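Local coordinates for protein putative short-chain dehydrogenase/reductase (Corynebacterium glutamicum, PDB 3E9N) that probably acts as a nicotinamide-dependent oxidoreductase of the short-chain dehydrogenase/reductase family, with acetoacetyl-CoA reduction as a tentative activity, at residues A[23-26]-A[27-31]; A[66-69]-A[70-73]; A[100-103]-A[104-108]. All blocks are in the same frame, centred on the assembly; numbering follows the deposited sequence.

Interaction 1: residues A[23-26]-A[27-31]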
ATOM      1  N   LYS A  23     -12.282  19.186 -23.742  1.00 35.75           N
ATOM      2  CA  LYS A  23     -13.677  19.320 -24.200  1.00 36.37           C
ATOM      3  C   LYS A  23     -14.614  19.298 -22.997  1.00 35.99           C
ATOM      4  O   LYS A  23     -15.583  20.043 -22.970  1.00 36.87           O
ATOM      5  CB  LYS A  23     -14.081  18.252 -25.246  1.00 36.42           C
ATOM      6  CG  LYS A  23     -13.037  17.976 -26.321  1.00 40.01           C
ATOM      7  CD  LYS A  23     -13.565  17.371 -27.664  1.00 43.31           C
ATOM      8  CE  LYS A  23     -14.380  16.094 -27.419  1.00 46.71           C
ATOM      9  NZ  LYS A  23     -14.064  14.986 -28.393  1.00 47.88           N
ATOM     10  N   ASP A  24     -14.329  18.480 -21.982  1.00 35.09           N
ATOM     11  CA  ASP A  24     -15.267  18.387 -20.844  1.00 35.01           C
ATOM     12  C   ASP A  24     -15.285  19.657 -20.015  1.00 35.17           C
ATOM     13  O   ASP A  24     -16.351  20.169 -19.700  1.00 35.04           O
ATOM     14  CB  ASP A  24     -14.968  17.191 -19.926  1.00 35.04           C
ATOM     15  CG  ASP A  24     -15.909  17.117 -18.741  1.00 35.38           C
ATOM     16  OD1 ASP A  24     -16.985  16.557 -18.918  1.00 38.95           O
ATOM     17  OD2 ASP A  24     -15.621  17.596 -17.616  1.00 38.18           O
ATOM     18  N   LEU A  25     -14.098  20.131 -19.641  1.00 34.74           N
ATOM     19  CA  LEU A  25     -13.952  21.308 -18.783  1.00 34.90           C
ATOM     20  C   LEU A  25     -14.396  22.611 -19.424  1.00 34.52           C
ATOM     21  O   LEU A  25     -14.613  23.592 -18.721  1.00 32.30           O
ATOM     22  CB  LEU A  25     -12.470  21.490 -18.394  1.00 34.57           C
ATOM     23  CG  LEU A  25     -11.823  20.403 -17.521  1.00 36.29           C
ATOM     24  CD1 LEU A  25     -10.357  20.807 -17.141  1.00 35.55           C
ATOM     25  CD2 LEU A  25     -12.691  20.205 -16.284  1.00 35.42           C
ATOM     26  N   SER A  26     -14.410  22.628 -20.759  1.00 35.17           N
ATOM     27  CA  SER A  26     -14.759  23.819 -21.526  1.00 36.45           C
ATOM     28  C   SER A  26     -16.244  24.094 -21.359  1.00 37.63           C
ATOM     29  O   SER A  26     -16.702  25.159 -21.724  1.00 38.58           O
ATOM     30  CB  SER A  26     -14.380  23.696 -23.018  1.00 36.00           C
ATOM     31  OG  SER A  26     -15.212  22.777 -23.727  1.00 37.35           O
ATOM     32  N   ARG A  27     -16.999  23.139 -20.817  1.00 38.04           N
ATOM     33  CA  ARG A  27     -18.390  23.393 -20.518  1.00 39.57           C
ATOM     34  C   ARG A  27     -18.503  24.539 -19.497  1.00 39.28           C
ATOM     35  O   ARG A  27     -19.397  25.383 -19.598  1.00 41.25           O
ATOM     36  CB  ARG A  27     -19.122  22.123 -20.031  1.00 39.79           C
ATOM     37  CG  ARG A  27     -19.119  20.947 -21.083  1.00 44.31           C
ATOM     38  CD  ARG A  27     -19.090  19.495 -20.459  1.00 49.65           C
ATOM     39  NE  ARG A  27     -20.056  19.339 -19.370  1.00 55.90           N
ATOM     40  CZ  ARG A  27     -20.082  18.333 -18.491  1.00 58.82           C
ATOM     41  NH1 ARG A  27     -19.195  17.356 -18.540  1.00 56.39           N
ATOM     42  NH2 ARG A  27     -21.009  18.315 -17.538  1.00 61.97           N
ATOM     43  N   ASP A  28     -17.614  24.608 -18.522  1.00 36.75           N
ATOM     44  CA  ASP A  28     -17.836  25.566 -17.462  1.00 35.34           C
ATOM     45  C   ASP A  28     -16.556  26.255 -17.026  1.00 34.92           C
ATOM     46  O   ASP A  28     -16.545  26.831 -15.952  1.00 35.22           O
ATOM     47  CB  ASP A  28     -18.517  24.895 -16.245  1.00 34.40           C
ATOM     48  CG  ASP A  28     -17.728  23.686 -15.726  1.00 35.20           C
ATOM     49  OD1 ASP A  28     -18.014  23.201 -14.607  1.00 33.60           O
ATOM     50  OD2 ASP A  28     -16.795  23.229 -16.449  1.00 32.48           O
ATOM     51  N   HIS A  29     -15.471  26.129 -17.803  1.00 34.12           N
ATOM     52  CA  HIS A  29     -14.208  26.816 -17.518  1.00 33.75           C
ATOM     53  C   HIS A  29     -13.730  27.379 -18.867  1.00 35.13           C
ATOM     54  O   HIS A  29     -14.004  26.773 -19.933  1.00 34.50           O
ATOM     55  CB  HIS A  29     -13.070  25.868 -17.067  1.00 32.91           C
ATOM     56  CG  HIS A  29     -13.314  25.082 -15.797  1.00 33.40           C
ATOM     57  ND1 HIS A  29     -14.172  23.988 -15.730  1.00 33.51           N
ATOM     58  CD2 HIS A  29     -12.708  25.148 -14.586  1.00 29.94           C
ATOM     59  CE1 HIS A  29     -14.118  23.453 -14.521  1.00 30.90           C
ATOM     60  NE2 HIS A  29     -13.247  24.140 -13.800  1.00 32.67           N
ATOM     61  N   ILE A  30     -13.032  28.525 -18.816  1.00 35.29           N
ATOM     62  CA  ILE A  30     -12.061  28.913 -19.823  1.00 36.21           C
ATOM     63  C   ILE A  30     -10.854  28.012 -19.610  1.00 35.58           C
ATOM     64  O   ILE A  30     -10.303  27.961 -18.526  1.00 35.36           O
ATOM     65  CB  ILE A  30     -11.609  30.408 -19.589  1.00 37.89           C
ATOM     66  CG1 ILE A  30     -12.764  31.379 -19.893  1.00 38.61           C
ATOM     67  CG2 ILE A  30     -10.401  30.798 -20.470  1.00 39.30           C
ATOM     68  CD1 ILE A  30     -13.034  32.322 -18.712  1.00 44.69           C
ATOM     69  N   VAL A  31     -10.450  27.269 -20.623  1.00 35.80           N
ATOM     70  CA  VAL A  31      -9.402  26.260 -20.461  1.00 34.76           C
ATOM     71  C   VAL A  31      -8.089  26.657 -21.139  1.00 35.49           C
ATOM     72  O   VAL A  31      -8.042  26.820 -22.378  1.00 35.20           O
ATOM     73  CB  VAL A  31      -9.828  24.911 -21.095  1.00 34.40           C
ATOM     74  CG1 VAL A  31      -8.710  23.899 -20.974  1.00 35.68           C
ATOM     75  CG2 VAL A  31     -11.108  24.373 -20.469  1.00 32.26           C
TER

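Interaction 2: residues A[66-69]-A[70-73]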
ATOM      1  N   GLY A  66       8.635  29.250 -15.796  1.00 40.87           N
ATOM      2  CA  GLY A  66       7.157  29.247 -15.890  1.00 39.52           C
ATOM      3  C   GLY A  66       6.649  29.439 -17.296  1.00 38.33           C
ATOM      4  O   GLY A  66       7.377  29.913 -18.136  1.00 38.42           O
ATOM      5  N   VAL A  67       5.397  29.087 -17.560  1.00 36.88           N
ATOM      6  CA  VAL A  67       4.817  29.313 -18.871  1.00 36.10           C
ATOM      7  C   VAL A  67       4.211  30.738 -18.953  1.00 37.11           C
ATOM      8  O   VAL A  67       3.178  30.991 -18.351  1.00 37.44           O
ATOM      9  CB  VAL A  67       3.708  28.322 -19.129  1.00 35.31           C
ATOM     10  CG1 VAL A  67       3.151  28.542 -20.484  1.00 33.94           C
ATOM     11  CG2 VAL A  67       4.205  26.904 -18.963  1.00 35.09           C
ATOM     12  N   ASP A  68       4.863  31.668 -19.665  1.00 37.24           N
ATOM     13  CA  ASP A  68       4.446  33.097 -19.686  1.00 36.76           C
ATOM     14  C   ASP A  68       2.935  33.312 -19.773  1.00 35.83           C
ATOM     15  O   ASP A  68       2.391  34.139 -19.031  1.00 35.79           O
ATOM     16  CB  ASP A  68       5.123  33.863 -20.834  1.00 37.92           C
ATOM     17  CG  ASP A  68       6.602  34.261 -20.528  1.00 41.28           C
ATOM     18  OD1 ASP A  68       7.094  34.394 -19.344  1.00 42.27           O
ATOM     19  OD2 ASP A  68       7.289  34.440 -21.540  1.00 46.78           O
ATOM     20  N   LYS A  69       2.267  32.585 -20.667  1.00 33.22           N
ATOM     21  CA  LYS A  69       0.837  32.738 -20.846  1.00 33.72           C
ATOM     22  C   LYS A  69      -0.024  32.252 -19.651  1.00 33.64           C
ATOM     23  O   LYS A  69      -1.235  32.452 -19.647  1.00 32.73           O
ATOM     24  CB  LYS A  69       0.378  32.046 -22.118  1.00 34.56           C
ATOM     25  CG  LYS A  69       0.583  32.879 -23.434  1.00 38.98           C
ATOM     26  CD  LYS A  69       0.755  31.922 -24.673  1.00 46.06           C
ATOM     27  CE  LYS A  69       0.479  32.631 -26.058  1.00 47.06           C
ATOM     28  NZ  LYS A  69      -0.851  32.114 -26.673  1.00 45.86           N
ATOM     29  N   LEU A  70       0.610  31.679 -18.628  1.00 32.74           N
ATOM     30  CA  LEU A  70      -0.149  31.259 -17.443  1.00 34.04           C
ATOM     31  C   LEU A  70       0.201  32.199 -16.338  1.00 34.33           C
ATOM     32  O   LEU A  70      -0.395  32.136 -15.245  1.00 34.91           O
ATOM     33  CB  LEU A  70       0.161  29.817 -16.987  1.00 32.50           C
ATOM     34  CG  LEU A  70      -0.201  28.670 -17.942  1.00 33.59           C
ATOM     35  CD1 LEU A  70       0.183  27.268 -17.308  1.00 30.90           C
ATOM     36  CD2 LEU A  70      -1.659  28.715 -18.348  1.00 27.06           C
ATOM     37  N   LYS A  71       1.167  33.064 -16.597  1.00 33.90           N
ATOM     38  CA  LYS A  71       1.657  33.920 -15.512  1.00 36.29           C
ATOM     39  C   LYS A  71       0.653  34.978 -15.004  1.00 36.99           C
ATOM     40  O   LYS A  71       0.713  35.388 -13.849  1.00 38.09           O
ATOM     41  CB  LYS A  71       2.963  34.592 -15.906  1.00 36.22           C
ATOM     42  CG  LYS A  71       4.209  33.823 -15.469  1.00 37.31           C
ATOM     43  CD  LYS A  71       5.362  34.122 -16.453  1.00 39.24           C
ATOM     44  CE  LYS A  71       6.618  33.316 -16.124  1.00 40.50           C
ATOM     45  NZ  LYS A  71       7.818  33.962 -16.726  1.00 43.35           N
ATOM     46  N   ASN A  72      -0.276  35.390 -15.851  1.00 36.97           N
ATOM     47  CA  ASN A  72      -1.213  36.410 -15.472  1.00 38.26           C
ATOM     48  C   ASN A  72      -2.414  35.855 -14.721  1.00 36.82           C
ATOM     49  O   ASN A  72      -3.227  36.609 -14.316  1.00 36.90           O
ATOM     50  CB  ASN A  72      -1.700  37.154 -16.752  1.00 38.75           C
ATOM     51  CG  ASN A  72      -2.824  36.419 -17.442  1.00 42.37           C
ATOM     52  OD1 ASN A  72      -3.994  36.588 -17.099  1.00 50.88           O
ATOM     53  ND2 ASN A  72      -2.484  35.555 -18.380  1.00 48.92           N
ATOM     54  N   LEU A  73      -2.558  34.540 -14.570  1.00 37.14           N
ATOM     55  CA  LEU A  73      -3.750  33.955 -13.874  1.00 36.02           C
ATOM     56  C   LEU A  73      -3.657  34.137 -12.402  1.00 35.99           C
ATOM     57  O   LEU A  73      -2.685  33.749 -11.796  1.00 38.15           O
ATOM     58  CB  LEU A  73      -3.928  32.459 -14.194  1.00 35.74           C
ATOM     59  CG  LEU A  73      -3.975  32.161 -15.690  1.00 32.84           C
ATOM     60  CD1 LEU A  73      -4.009  30.646 -16.060  1.00 28.23           C
ATOM     61  CD2 LEU A  73      -5.134  32.945 -16.288  1.00 33.33           C
TER

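Interaction 3: residues A[100-103]-A[104-108]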
ATOM      1  N   HIS A 100      15.909  10.739 -16.906  1.00 40.28           N
ATOM      2  CA  HIS A 100      15.718  12.186 -16.825  1.00 41.64           C
ATOM      3  C   HIS A 100      14.438  12.596 -17.556  1.00 41.78           C
ATOM      4  O   HIS A 100      13.635  13.369 -17.055  1.00 42.62           O
ATOM      5  CB  HIS A 100      16.910  12.949 -17.413  1.00 40.83           C
ATOM      6  CG  HIS A 100      18.129  12.915 -16.556  1.00 42.72           C
ATOM      7  ND1 HIS A 100      18.162  13.441 -15.277  1.00 43.20           N
ATOM      8  CD2 HIS A 100      19.374  12.429 -16.796  1.00 43.37           C
ATOM      9  CE1 HIS A 100      19.370  13.275 -14.765  1.00 41.56           C
ATOM     10  NE2 HIS A 100      20.123  12.663 -15.665  1.00 42.24           N
ATOM     11  N   ALA A 101      14.227  12.041 -18.733  1.00 41.79           N
ATOM     12  CA  ALA A 101      13.030  12.382 -19.498  1.00 41.80           C
ATOM     13  C   ALA A 101      11.739  12.050 -18.708  1.00 41.88           C
ATOM     14  O   ALA A 101      10.836  12.882 -18.547  1.00 42.39           O
ATOM     15  CB  ALA A 101      13.056  11.647 -20.835  1.00 41.03           C
ATOM     16  N   HIS A 102      11.633  10.813 -18.243  1.00 41.86           N
ATOM     17  CA  HIS A 102      10.482  10.416 -17.460  1.00 41.82           C
ATOM     18  C   HIS A 102      10.260  11.185 -16.160  1.00 40.53           C
ATOM     19  O   HIS A 102       9.141  11.650 -15.918  1.00 39.92           O
ATOM     20  CB  HIS A 102      10.558   8.952 -17.132  1.00 42.26           C
ATOM     21  CG  HIS A 102       9.843   8.101 -18.102  1.00 46.66           C
ATOM     22  ND1 HIS A 102       8.484   7.853 -18.009  1.00 49.68           N
ATOM     23  CD2 HIS A 102      10.290   7.418 -19.184  1.00 49.58           C
ATOM     24  CE1 HIS A 102       8.129   7.050 -19.001  1.00 50.26           C
ATOM     25  NE2 HIS A 102       9.205   6.767 -19.725  1.00 49.76           N
ATOM     26  N   LEU A 103      11.289  11.272 -15.314  1.00 39.73           N
ATOM     27  CA  LEU A 103      11.145  11.946 -14.034  1.00 39.40           C
ATOM     28  C   LEU A 103      10.870  13.395 -14.259  1.00 39.23           C
ATOM     29  O   LEU A 103      10.104  13.983 -13.501  1.00 40.81           O
ATOM     30  CB  LEU A 103      12.396  11.826 -13.167  1.00 39.05           C
ATOM     31  CG  LEU A 103      12.568  10.406 -12.663  1.00 41.80           C
ATOM     32  CD1 LEU A 103      13.834  10.258 -11.805  1.00 44.64           C
ATOM     33  CD2 LEU A 103      11.330  10.009 -11.889  1.00 42.57           C
ATOM     34  N   ASP A 104      11.529  14.011 -15.237  1.00 38.60           N
ATOM     35  CA  ASP A 104      11.304  15.445 -15.491  1.00 38.82           C
ATOM     36  C   ASP A 104       9.810  15.649 -15.793  1.00 37.42           C
ATOM     37  O   ASP A 104       9.103  16.422 -15.154  1.00 36.22           O
ATOM     38  CB  ASP A 104      12.103  15.938 -16.708  1.00 39.08           C
ATOM     39  CG  ASP A 104      13.526  16.324 -16.365  1.00 44.00           C
ATOM     40  OD1 ASP A 104      14.315  16.589 -17.304  1.00 47.75           O
ATOM     41  OD2 ASP A 104      13.869  16.347 -15.157  1.00 50.66           O
ATOM     42  N   LEU A 105       9.337  14.902 -16.763  1.00 36.92           N
ATOM     43  CA  LEU A 105       8.011  15.132 -17.253  1.00 37.35           C
ATOM     44  C   LEU A 105       6.909  14.616 -16.323  1.00 36.83           C
ATOM     45  O   LEU A 105       5.915  15.296 -16.175  1.00 35.83           O
ATOM     46  CB  LEU A 105       7.866  14.536 -18.638  1.00 37.39           C
ATOM     47  CG  LEU A 105       6.551  14.858 -19.325  1.00 40.66           C
ATOM     48  CD1 LEU A 105       6.398  16.365 -19.446  1.00 41.52           C
ATOM     49  CD2 LEU A 105       6.566  14.184 -20.712  1.00 43.81           C
ATOM     50  N   ASN A 106       7.086  13.441 -15.694  1.00 36.55           N
ATOM     51  CA  ASN A 106       6.008  12.822 -14.875  1.00 36.59           C
ATOM     52  C   ASN A 106       5.961  13.278 -13.392  1.00 35.82           C
ATOM     53  O   ASN A 106       4.946  13.115 -12.696  1.00 34.39           O
ATOM     54  CB  ASN A 106       6.081  11.298 -14.914  1.00 36.58           C
ATOM     55  CG  ASN A 106       6.056  10.719 -16.333  1.00 42.25           C
ATOM     56  OD1 ASN A 106       5.534  11.328 -17.257  1.00 47.35           O
ATOM     57  ND2 ASN A 106       6.576   9.479 -16.490  1.00 47.18           N
ATOM     58  N   VAL A 107       7.069  13.836 -12.897  1.00 35.13           N
ATOM     59  CA  VAL A 107       7.163  14.130 -11.474  1.00 33.64           C
ATOM     60  C   VAL A 107       7.587  15.580 -11.252  1.00 33.49           C
ATOM     61  O   VAL A 107       6.900  16.314 -10.538  1.00 34.35           O
ATOM     62  CB  VAL A 107       8.162  13.191 -10.788  1.00 33.68           C
ATOM     63  CG1 VAL A 107       8.243  13.477  -9.308  1.00 33.59           C
ATOM     64  CG2 VAL A 107       7.782  11.732 -11.036  1.00 33.12           C
ATOM     65  N   ILE A 108       8.691  16.020 -11.862  1.00 31.94           N
ATOM     66  CA  ILE A 108       9.195  17.358 -11.526  1.00 30.64           C
ATOM     67  C   ILE A 108       8.317  18.504 -12.070  1.00 30.17           C
ATOM     68  O   ILE A 108       7.949  19.420 -11.354  1.00 30.32           O
ATOM     69  CB  ILE A 108      10.699  17.536 -11.833  1.00 31.21           C
ATOM     70  CG1 ILE A 108      11.522  16.387 -11.226  1.00 29.95           C
ATOM     71  CG2 ILE A 108      11.150  18.860 -11.252  1.00 31.55           C
ATOM     72  CD1 ILE A 108      13.035  16.244 -11.721  1.00 29.21           C
TER

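Interaction 1: residues A[23-26]-A[27-31]
The backbone N of R27 reaches back to D24 O at 3.2 Å, and the N of D28 reaches L25 O at 3.2 Å, as the chain leaves helix 16-25 and turns toward strand 30-35. This is the helix-to-strand return of the beta-alpha-beta unit that begins with strand 7-11 in the Rossmann-type SDR fold. L25 O also accepts a side-chain bond, from H29 ND1 at 3.0 Å, so D28 N shares the oxygen with the ring. ND1 lies in the carbonyl plane, on a lone pair. The oxygen sits near the ring edge of H29, 16° out of the imidazole plane. ND1 fixes the ring mainly through L25 O; D28 OD2 and T78 OG1 add weak bonds. With chi1 at 179°, the D24 carboxylate swings away from its own N and comes alongside R27. D24 OD1 and R27 NH1 form a salt bridge, with carboxylate and guanidinium planes 88° apart. The modelled 2.4 Å between D24 OD1 and R27 NH1 is too short to be trusted in detail. R211 of helix 203-214 forms salt bridges to both D24 OD2 and D28 OD1. S26 OG bonds to K23 O at 2.9 Å. On the buried side, L25 rests on A8 and V10 of strand 7-11, and V31 CG2 meets L25 CB at 3.8 Å.

Interaction 2: residues A[66-69]-A[70-73]
D68 and K71 lie side by side and point the same way, so their ends meet in a salt bridge at the protein surface. K71 NZ stands 2.8 Å from D68 OD1 and approaches that oxygen nearly along its C-O bond. The lysine chain is extended beyond CG. This carries its aliphatic part past the aspartate, with K71 CD 3.4 Å from D68 OD1. K71 CE also passes G66 O at 4.0 Å. G66 itself has the backbone angles 148° and 162°; at these angles a CB would run into the carbonyl O of the residue before. The second pair, V67 and L70, is apolar and buried. V67 CB touches L70 CG at 4.1 Å, and both side chains pack on I53 and L34 of the sheet. L70 also reaches Y32 and V9. Two overlapping i to i+3 bonds curl the chain and send the two pairs to different sides. L70 N bonds to V67 O at 2.7 Å, and K71 N bonds to D68 O at 2.9 Å. A type I beta turn then runs from L70 to L73, closed by a weak bond between L73 N and L70 O at 3.3 Å. The charged pair thus faces outward while the apolar pair packs on strands 50-54, 30-35 and 7-11. The segment belongs to the crossover connection of the Rossmann-type fold, from helix 57-63 to strand 78-81.

Interaction 3: residues A[100-103]-A[104-108]
L103 and V107 form the tight side of this helical contact. Their side chains run alongside each other and point the same way, with L103 CD2 4.0 Å from V107 CG2. L103 packs on S149 and V107 on A152 of helix 144-164. The same helix covers H102 and N106, through I145, Y146 and S149. The H102 ring and N106 amide lie side by side with planes 74° apart, and H102 ND1 and N106 ND2 come to 2.9 Å. A second subunit adds its I108 against L103 and its W99 against V107. D104 CG, anti to its carbonyl carbon (chi1 -85°), lies back over H100 O at 3.0 Å. D104 packs on H100 of the second subunit and on L62 of helix 57-63. The carbonyl of L103 is gripped twice: I108 N lies 3.0 Å from L103 O and almost in line with the C=O bond, while V107 N lies 3.1 Å from L103 O. The five-residue bond from I108 marks a wider pi-type turn at 104-108, where preceding turns keep the ordinary spacing, as in N106 N to H102 O at 2.7 Å. This is the long helix 95-124 of the Rossmann-type SDR fold. N106 probably falls where many SDR enzymes have a conserved asparagine at an irregularity of this helix. The loose side is at A101, which is exposed and directs its CB away from the following turn.

All three contacts are local, and each combines buried and exposed residues. Interaction 1 and interaction 2 have nearest atoms about 7 Å apart, and both pack on strand 7-11. Interaction 1 joins a helix to a strand, and R211 extends its charges. Interaction 2 lies in a loop, with its ion pair on the surface and its valine and leucine on the sheet. Interaction 3 lies within one helix, about 27 Å from interaction 1 between centres and across the centre of the chain. Interactions 1 and 3 both use a shared carbonyl, but in interaction 1 one donor is a histidine side chain. Interaction 3 has no salt bridge between its segments. It is also the only one of the three touched by another subunit.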